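Side-chain contacts in tudor domain-containing protein 1 (Homo sapiens, PDB 5M9N), which binds arginine-methylated Piwi proteins and probably takes part in piRNA-guided repression of transposable elements during spermatogenesis: residues A[159-162]-A[163-166]; A[194-198]-A[199-203]; A[43-46]-A[47-51]. All blocks are in the same frame, centred on the assembly; numbering follows the deposited sequence. Where two conformers were deposited one is given.

Contact 1: A[159-162]-A[163-166]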
loop_
_atom_site.group_PDB
_atom_site.type_symbol
_atom_site.label_atom_id
_atom_site.label_comp_id
_atom_site.label_asym_id
_atom_site.label_seq_id
_atom_site.Cartn_x
_atom_site.Cartn_y
_atom_site.Cartn_z
ATOM N N ILE A 159 -21.925 3.769 -6.986
ATOM C CA ILE A 159 -20.575 4.001 -7.472
ATOM C C ILE A 159 -20.026 5.189 -6.672
ATOM O O ILE A 159 -20.774 6.157 -6.509
ATOM C CB ILE A 159 -20.570 4.460 -8.944
ATOM C CG1 ILE A 159 -21.523 3.638 -9.826
ATOM C CG2 ILE A 159 -19.149 4.422 -9.497
ATOM C CD1 ILE A 159 -21.160 2.188 -10.014
ATOM N N TRP A 160 -18.752 5.140 -6.231
ATOM C CA TRP A 160 -18.086 6.357 -5.639
ATOM C C TRP A 160 -17.654 7.324 -6.730
ATOM O O TRP A 160 -16.916 6.962 -7.672
ATOM C CB TRP A 160 -16.877 6.036 -4.755
ATOM C CG TRP A 160 -17.201 5.149 -3.625
ATOM C CD1 TRP A 160 -17.017 3.810 -3.591
ATOM C CD2 TRP A 160 -17.773 5.514 -2.352
ATOM N NE1 TRP A 160 -17.433 3.312 -2.395
ATOM C CE2 TRP A 160 -17.902 4.331 -1.609
ATOM C CE3 TRP A 160 -18.191 6.730 -1.769
ATOM C CZ2 TRP A 160 -18.417 4.307 -0.298
ATOM C CZ3 TRP A 160 -18.721 6.710 -0.462
ATOM C CH2 TRP A 160 -18.831 5.509 0.255
ATOM N N THR A 161 -18.160 8.542 -6.613
ATOM C CA THR A 161 -17.862 9.605 -7.544
ATOM C C THR A 161 -16.556 10.299 -7.135
ATOM O O THR A 161 -16.301 10.447 -5.924
ATOM C CB THR A 161 -18.968 10.658 -7.530
ATOM O OG1 THR A 161 -19.093 11.197 -6.213
ATOM C CG2 THR A 161 -20.266 10.039 -7.911
ATOM N N PRO A 162 -15.749 10.759 -8.132
ATOM C CA PRO A 162 -14.460 11.430 -7.875
ATOM C C PRO A 162 -14.554 12.592 -6.910
ATOM O O PRO A 162 -13.545 12.953 -6.305
ATOM C CB PRO A 162 -14.014 11.929 -9.262
ATOM C CG PRO A 162 -15.226 11.842 -10.130
ATOM C CD PRO A 162 -16.053 10.722 -9.580
ATOM N N GLU A 163 -15.750 13.162 -6.785
ATOM C CA GLU A 163 -16.016 14.127 -5.760
ATOM C C GLU A 163 -16.042 13.573 -4.340
ATOM O O GLU A 163 -15.635 14.271 -3.408
ATOM C CB GLU A 163 -17.339 14.819 -6.020
ATOM C CG GLU A 163 -17.549 15.959 -5.053
ATOM C CD GLU A 163 -18.449 17.051 -5.568
ATOM O OE1 GLU A 163 -19.220 16.765 -6.511
ATOM O OE2 GLU A 163 -18.383 18.186 -4.999
ATOM N N ALA A 164 -16.605 12.383 -4.142
ATOM C CA ALA A 164 -16.582 11.754 -2.818
ATOM C C ALA A 164 -15.139 11.447 -2.453
ATOM O O ALA A 164 -14.698 11.690 -1.343
ATOM C CB ALA A 164 -17.401 10.476 -2.794
ATOM N N ILE A 165 -14.425 10.897 -3.425
ATOM C CA ILE A 165 -13.012 10.556 -3.287
ATOM C C ILE A 165 -12.113 11.781 -2.970
ATOM O O ILE A 165 -11.217 11.700 -2.133
ATOM C CB ILE A 165 -12.574 9.822 -4.560
ATOM C CG1 ILE A 165 -13.289 8.454 -4.639
ATOM C CG2 ILE A 165 -11.069 9.643 -4.605
ATOM C CD1 ILE A 165 -13.457 7.962 -6.077
ATOM N N CYS A 166 -12.375 12.878 -3.665
ATOM C CA CYS A 166 -11.747 14.169 -3.407
ATOM C C CYS A 166 -11.920 14.600 -1.958
ATOM O O CYS A 166 -10.976 14.958 -1.291
ATOM C CB CYS A 166 -12.367 15.217 -4.315
ATOM S SG CYS A 166 -11.535 16.798 -4.248
#

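Contact 2: A[194-198]-A[199-203]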
loop_
_atom_site.group_PDB
_atom_site.type_symbol
_atom_site.label_atom_id
_atom_site.label_comp_id
_atom_site.label_asym_id
_atom_site.label_seq_id
_atom_site.Cartn_x
_atom_site.Cartn_y
_atom_site.Cartn_z
ATOM N N ILE A 194 -10.387 8.059 12.009
ATOM C CA ILE A 194 -10.817 9.059 12.994
ATOM C C ILE A 194 -9.708 10.074 13.161
ATOM O O ILE A 194 -8.594 9.729 13.519
ATOM C CB ILE A 194 -11.138 8.403 14.349
ATOM C CG1 ILE A 194 -12.233 7.333 14.179
ATOM C CG2 ILE A 194 -11.636 9.433 15.363
ATOM C CD1 ILE A 194 -12.213 6.273 15.258
ATOM N N ASP A 195 -10.018 11.327 12.868
ATOM C CA ASP A 195 -9.066 12.375 13.030
ATOM C C ASP A 195 -9.330 12.947 14.444
ATOM O O ASP A 195 -10.376 13.522 14.706
ATOM C CB ASP A 195 -9.209 13.427 11.951
ATOM C CG ASP A 195 -8.219 14.604 12.126
ATOM O OD1 ASP A 195 -7.283 14.536 12.997
ATOM O OD2 ASP A 195 -8.415 15.611 11.412
ATOM N N LYS A 196 -8.385 12.695 15.327
ATOM C CA LYS A 196 -8.454 13.134 16.718
ATOM C C LYS A 196 -7.821 14.520 16.965
ATOM O O LYS A 196 -7.650 14.941 18.134
ATOM C CB LYS A 196 -7.819 12.063 17.584
ATOM C CG LYS A 196 -8.632 10.781 17.581
ATOM C CD LYS A 196 -8.074 9.780 18.571
ATOM C CE LYS A 196 -9.081 8.681 18.829
ATOM N NZ LYS A 196 -8.439 7.524 19.518
ATOM N N SER A 197 -7.458 15.213 15.885
ATOM C CA SER A 197 -6.833 16.533 15.945
ATOM C C SER A 197 -7.872 17.644 16.012
ATOM O O SER A 197 -7.502 18.789 16.190
ATOM C CB SER A 197 -5.925 16.762 14.725
ATOM O OG SER A 197 -4.870 15.807 14.668
ATOM N N GLU A 198 -9.150 17.311 15.816
ATOM C CA GLU A 198 -10.269 18.242 16.036
ATOM C C GLU A 198 -10.964 17.824 17.318
ATOM O O GLU A 198 -11.250 16.652 17.532
ATOM C CB GLU A 198 -11.273 18.222 14.861
ATOM C CG GLU A 198 -10.654 18.154 13.462
ATOM C CD GLU A 198 -9.545 19.176 13.210
ATOM O OE1 GLU A 198 -9.766 20.391 13.451
ATOM O OE2 GLU A 198 -8.457 18.752 12.746
ATOM N N THR A 199 -11.241 18.787 18.184
ATOM C CA THR A 199 -11.587 18.445 19.568
ATOM C C THR A 199 -12.940 17.708 19.693
ATOM O O THR A 199 -13.067 16.853 20.585
ATOM C CB THR A 199 -11.457 19.650 20.515
ATOM O OG1 THR A 199 -12.286 20.725 20.053
ATOM C CG2 THR A 199 -9.981 20.115 20.582
ATOM N N PRO A 200 -13.936 18.028 18.823
ATOM C CA PRO A 200 -14.955 17.002 18.574
ATOM C C PRO A 200 -14.374 16.055 17.494
ATOM O O PRO A 200 -14.035 16.535 16.406
ATOM C CB PRO A 200 -16.146 17.797 18.058
ATOM C CG PRO A 200 -15.574 19.057 17.503
ATOM C CD PRO A 200 -14.292 19.331 18.221
ATOM N N HIS A 201 -14.187 14.767 17.813
ATOM C CA HIS A 201 -13.518 13.839 16.876
ATOM C C HIS A 201 -14.412 13.660 15.637
ATOM O O HIS A 201 -15.647 13.629 15.752
ATOM C CB HIS A 201 -13.263 12.441 17.477
ATOM C CG HIS A 201 -12.175 12.377 18.500
ATOM N ND1 HIS A 201 -11.956 11.250 19.267
ATOM C CD2 HIS A 201 -11.275 13.300 18.920
ATOM C CE1 HIS A 201 -10.965 11.480 20.108
ATOM N NE2 HIS A 201 -10.526 12.712 19.909
ATOM N N VAL A 202 -13.771 13.514 14.473
ATOM C CA VAL A 202 -14.462 13.413 13.194
ATOM C C VAL A 202 -14.122 12.068 12.501
ATOM O O VAL A 202 -12.947 11.716 12.337
ATOM C CB VAL A 202 -14.185 14.644 12.287
ATOM C CG1 VAL A 202 -14.512 15.954 13.030
ATOM C CG2 VAL A 202 -12.752 14.697 11.798
ATOM N N SER A 203 -15.182 11.314 12.182
ATOM C CA SER A 203 -15.110 10.022 11.506
ATOM C C SER A 203 -15.172 10.338 10.050
ATOM O O SER A 203 -15.989 11.165 9.643
ATOM C CB SER A 203 -16.322 9.167 11.890
ATOM O OG SER A 203 -16.323 7.875 11.309
#

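Contact 3: A[43-46]-A[47-51]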
loop_
_atom_site.group_PDB
_atom_site.type_symbol
_atom_site.label_atom_id
_atom_site.label_comp_id
_atom_site.label_asym_id
_atom_site.label_seq_id
_atom_site.Cartn_x
_atom_site.Cartn_y
_atom_site.Cartn_z
ATOM N N HIS A 43 -2.479 5.956 -0.004
ATOM C CA HIS A 43 -3.001 5.869 -1.379
ATOM C C HIS A 43 -4.499 5.555 -1.306
ATOM O O HIS A 43 -4.847 4.705 -0.513
ATOM C CB HIS A 43 -2.263 4.720 -2.109
ATOM C CG HIS A 43 -2.560 4.629 -3.574
ATOM N ND1 HIS A 43 -1.949 5.434 -4.513
ATOM C CD2 HIS A 43 -3.409 3.831 -4.262
ATOM C CE1 HIS A 43 -2.419 5.144 -5.714
ATOM N NE2 HIS A 43 -3.306 4.175 -5.588
ATOM N N ILE A 44 -5.333 6.184 -2.154
ATOM C CA ILE A 44 -6.794 6.018 -2.156
ATOM C C ILE A 44 -7.271 5.786 -3.564
ATOM O O ILE A 44 -7.114 6.677 -4.385
ATOM C CB ILE A 44 -7.551 7.295 -1.650
ATOM C CG1 ILE A 44 -7.174 7.592 -0.188
ATOM C CG2 ILE A 44 -9.089 7.175 -1.783
ATOM C CD1 ILE A 44 -7.786 8.890 0.329
ATOM N N GLN A 45 -7.855 4.613 -3.836
ATOM C CA GLN A 45 -8.709 4.434 -5.035
ATOM C C GLN A 45 -10.105 4.906 -4.762
ATOM O O GLN A 45 -10.587 5.794 -5.419
ATOM C CB GLN A 45 -8.695 2.959 -5.527
ATOM C CG GLN A 45 -7.336 2.587 -6.140
ATOM C CD GLN A 45 -6.988 3.429 -7.330
ATOM O OE1 GLN A 45 -7.829 3.721 -8.139
ATOM N NE2 GLN A 45 -5.762 3.877 -7.412
ATOM N N THR A 46 -10.762 4.313 -3.783
ATOM C CA THR A 46 -12.083 4.747 -3.350
ATOM C C THR A 46 -12.157 4.516 -1.846
ATOM O O THR A 46 -11.278 3.860 -1.285
ATOM C CB THR A 46 -13.226 3.862 -3.942
ATOM O OG1 THR A 46 -13.166 2.589 -3.313
ATOM C CG2 THR A 46 -13.062 3.657 -5.455
ATOM N N PRO A 47 -13.280 4.874 -1.244
ATOM C CA PRO A 47 -13.504 4.514 0.129
ATOM C C PRO A 47 -13.527 3.048 0.434
ATOM O O PRO A 47 -13.289 2.704 1.578
ATOM C CB PRO A 47 -14.839 5.167 0.433
ATOM C CG PRO A 47 -14.829 6.382 -0.407
ATOM C CD PRO A 47 -14.255 5.891 -1.675
ATOM N N GLU A 48 -13.742 2.194 -0.553
ATOM C CA GLU A 48 -13.660 0.752 -0.371
ATOM C C GLU A 48 -12.338 0.177 -0.847
ATOM O O GLU A 48 -12.187 -1.022 -0.866
ATOM C CB GLU A 48 -14.850 0.073 -1.126
ATOM C CG GLU A 48 -16.168 0.154 -0.345
ATOM C CD GLU A 48 -17.400 0.391 -1.194
ATOM O OE1 GLU A 48 -17.301 0.400 -2.446
ATOM O OE2 GLU A 48 -18.483 0.606 -0.628
ATOM N N ASP A 49 -11.397 1.007 -1.283
ATOM C CA ASP A 49 -10.123 0.531 -1.786
ATOM C C ASP A 49 -9.017 1.559 -1.544
ATOM O O ASP A 49 -8.855 2.478 -2.303
ATOM C CB ASP A 49 -10.282 0.159 -3.297
ATOM C CG ASP A 49 -9.074 -0.459 -3.884
ATOM O OD1 ASP A 49 -8.073 -0.777 -3.213
ATOM O OD2 ASP A 49 -9.078 -0.617 -5.113
ATOM N N PHE A 50 -8.331 1.443 -0.407
ATOM C CA PHE A 50 -7.318 2.403 -0.010
ATOM C C PHE A 50 -6.301 1.732 0.887
ATOM O O PHE A 50 -6.505 0.594 1.267
ATOM C CB PHE A 50 -7.927 3.678 0.570
ATOM C CG PHE A 50 -8.541 3.521 1.943
ATOM C CD1 PHE A 50 -9.862 3.140 2.092
ATOM C CD2 PHE A 50 -7.804 3.801 3.081
ATOM C CE1 PHE A 50 -10.460 2.985 3.340
ATOM C CE2 PHE A 50 -8.375 3.650 4.321
ATOM C CZ PHE A 50 -9.702 3.272 4.465
ATOM N N PHE A 51 -5.207 2.453 1.203
ATOM C CA PHE A 51 -4.052 1.893 1.900
ATOM C C PHE A 51 -3.571 2.822 2.973
ATOM O O PHE A 51 -3.448 3.999 2.710
ATOM C CB PHE A 51 -2.890 1.709 0.960
ATOM C CG PHE A 51 -3.134 0.640 -0.048
ATOM C CD1 PHE A 51 -3.723 0.939 -1.226
ATOM C CD2 PHE A 51 -2.813 -0.630 0.241
ATOM C CE1 PHE A 51 -3.952 -0.069 -2.178
ATOM C CE2 PHE A 51 -3.002 -1.651 -0.689
ATOM C CZ PHE A 51 -3.553 -1.362 -1.898
#

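Contact 1: A[159-162]-A[163-166]
Thr161 and Ala164 meet at the start of helix 162-172, a worked case of N-capping. Thr161 is the N-cap, and its OG1 accepts from Ala164 N in a weak bond of 3.4 Å. With chi1 at 59°, OG1 sits between the backbone N and the carbonyl carbon, from where it can reach forward over the first turn. The carbonyl of the same residue takes up the next amide, Ile165 N donating to Thr161 O at 3.2 Å. One residue on, Cys166 N reaches Pro162 O at 2.9 Å.

Apolar contact forms the second group. The indole of Trp160 is met at its edge, near the ring plane, by the methyl of Ala164, with Trp160 CE3 and Ala164 CB 4.0 Å apart. Ile165 turns its side chain back against the incoming chain, its CD1 lying 4.1 Å from Trp160 CB.

Around this turn, the Trp160 ring packs on Val153 and Pro155 of strand 153-155 and has Thr46, Pro47 and Glu48 of a hairpin turn as further neighbours. Phe213 touches Glu163 and Ala164, just ahead of strand 214-216.

Contact 2: A[194-198]-A[199-203]
Val202 O receives the amide of Asp195 in a bond of 3.0 Å from Asp195 N, and the CA-H of Ile194 approaches the same oxygen, with Ile194 CA 3.5 Å from it. The return bond of this antiparallel pair, from Val202 N to Asp195 O, is weak. Beside these bonds, Asp195 CB lies 3.8 Å from Val202 CG2.

The carboxylate of Asp195 is pinned at both oxygens. Ser197 N donates to Asp195 OD1 at 3.0 Å, coming from above the carboxylate plane, which makes an Asx turn; OD2 forms a salt bridge with Lys175.

Past the paired residues, Lys196 CG stands over one face of the His201 imidazole, 3.6 Å from the ring centroid and only 13° off the normal, a CH-pi contact. The extended chain then passes beyond the rim, Lys196 CE lying 3.6 Å from His201 CE1. Glu198 O lies at the ring's edge, near the plane, and Ile194 CG2 packs against His201 CB at 4.0 Å.

Two antiparallel pairs joined by a loop make this a beta hairpin, with an Asx turn at the start of the loop, between strands 189-195 and 202-203 of the extended Tudor domain.

Contact 3: A[43-46]-A[47-51]
Ile44 and Phe50 lie side by side on one face of the hairpin, pointing the same way, with Ile44 CG1 4.1 Å from Phe50 CB. They form a non-hydrogen-bonded antiparallel pair, and their side-chain contact is apolar. The benzyl group then departs from its partner: chi1 of 72° places CG between the backbone N and the carbonyl carbon and swings the ring toward the turn, where Thr46 O lies at its edge, 3.7 Å from Phe50 CD1. Beyond the hairpin this ring packs on Met168 of helix 162-172 and on Val191 and Leu193.

On the other face, His43 and Phe51 are neighbours in a hydrogen-bonded pair. Phe51 N donates to His43 O at 2.9 Å, and the same oxygen lies in the plane of the phenyl ring, at its edge. The rings do not stack; Phe51 CD1 instead approaches His43 CB at 4.1 Å.

Between the Ile44-Phe50 pair and the turn the register slips by one residue, a classic beta bulge in which Gln45 and Thr46 both face Asp49. Asp49 O is gripped twice, by Gln45 N at 2.8 Å, nearly in line with the carbonyl, and by Thr46 N at 3.0 Å, tilted 28° from the carbonyl plane. The bulge leads into a type I turn from Thr46 to Asp49, linking strands 36-44 and 49-54.

Gln45 and Asp49 run alongside each other, amide and carboxylate planes 55° apart. Their contact is made by the glutamine's aliphatic part, Gln45 CB lying 3.6 Å from Asp49 OD2, because the bend at chi2 leads the amide away toward His43, to whose NE2 Gln45 NE2 donates in the conformer given. At the turn, the hydroxyl of Thr46 points forward along the chain and accepts from Glu48 N, with OG1 and that nitrogen 2.8 Å apart.

How the contacts relate
Contacts 1 and 3 meet directly, their centres 11 Å apart. Trp160 of contact 1 docks on the turn of contact 3: Trp160 NE1 lies 2.9 Å from Glu48 OE1, a probable hydrogen bond, and Trp160 CD2 is 3.6 Å from Pro47 CD. Contact 2 touches neither; its nearest atoms are about 11 Å from contact 1 and about 9 Å from contact 3, yet it shares the six-stranded sheet with contact 3 through strand 189-195. None of the three includes residues of the five-stranded antiparallel sheet between 88 and 132, which in related Tudor domains holds the aromatic cage for methylarginine. A bound ethanediol, probably from the crystallisation liquor, sits about 4 Å from the side chain of Phe51.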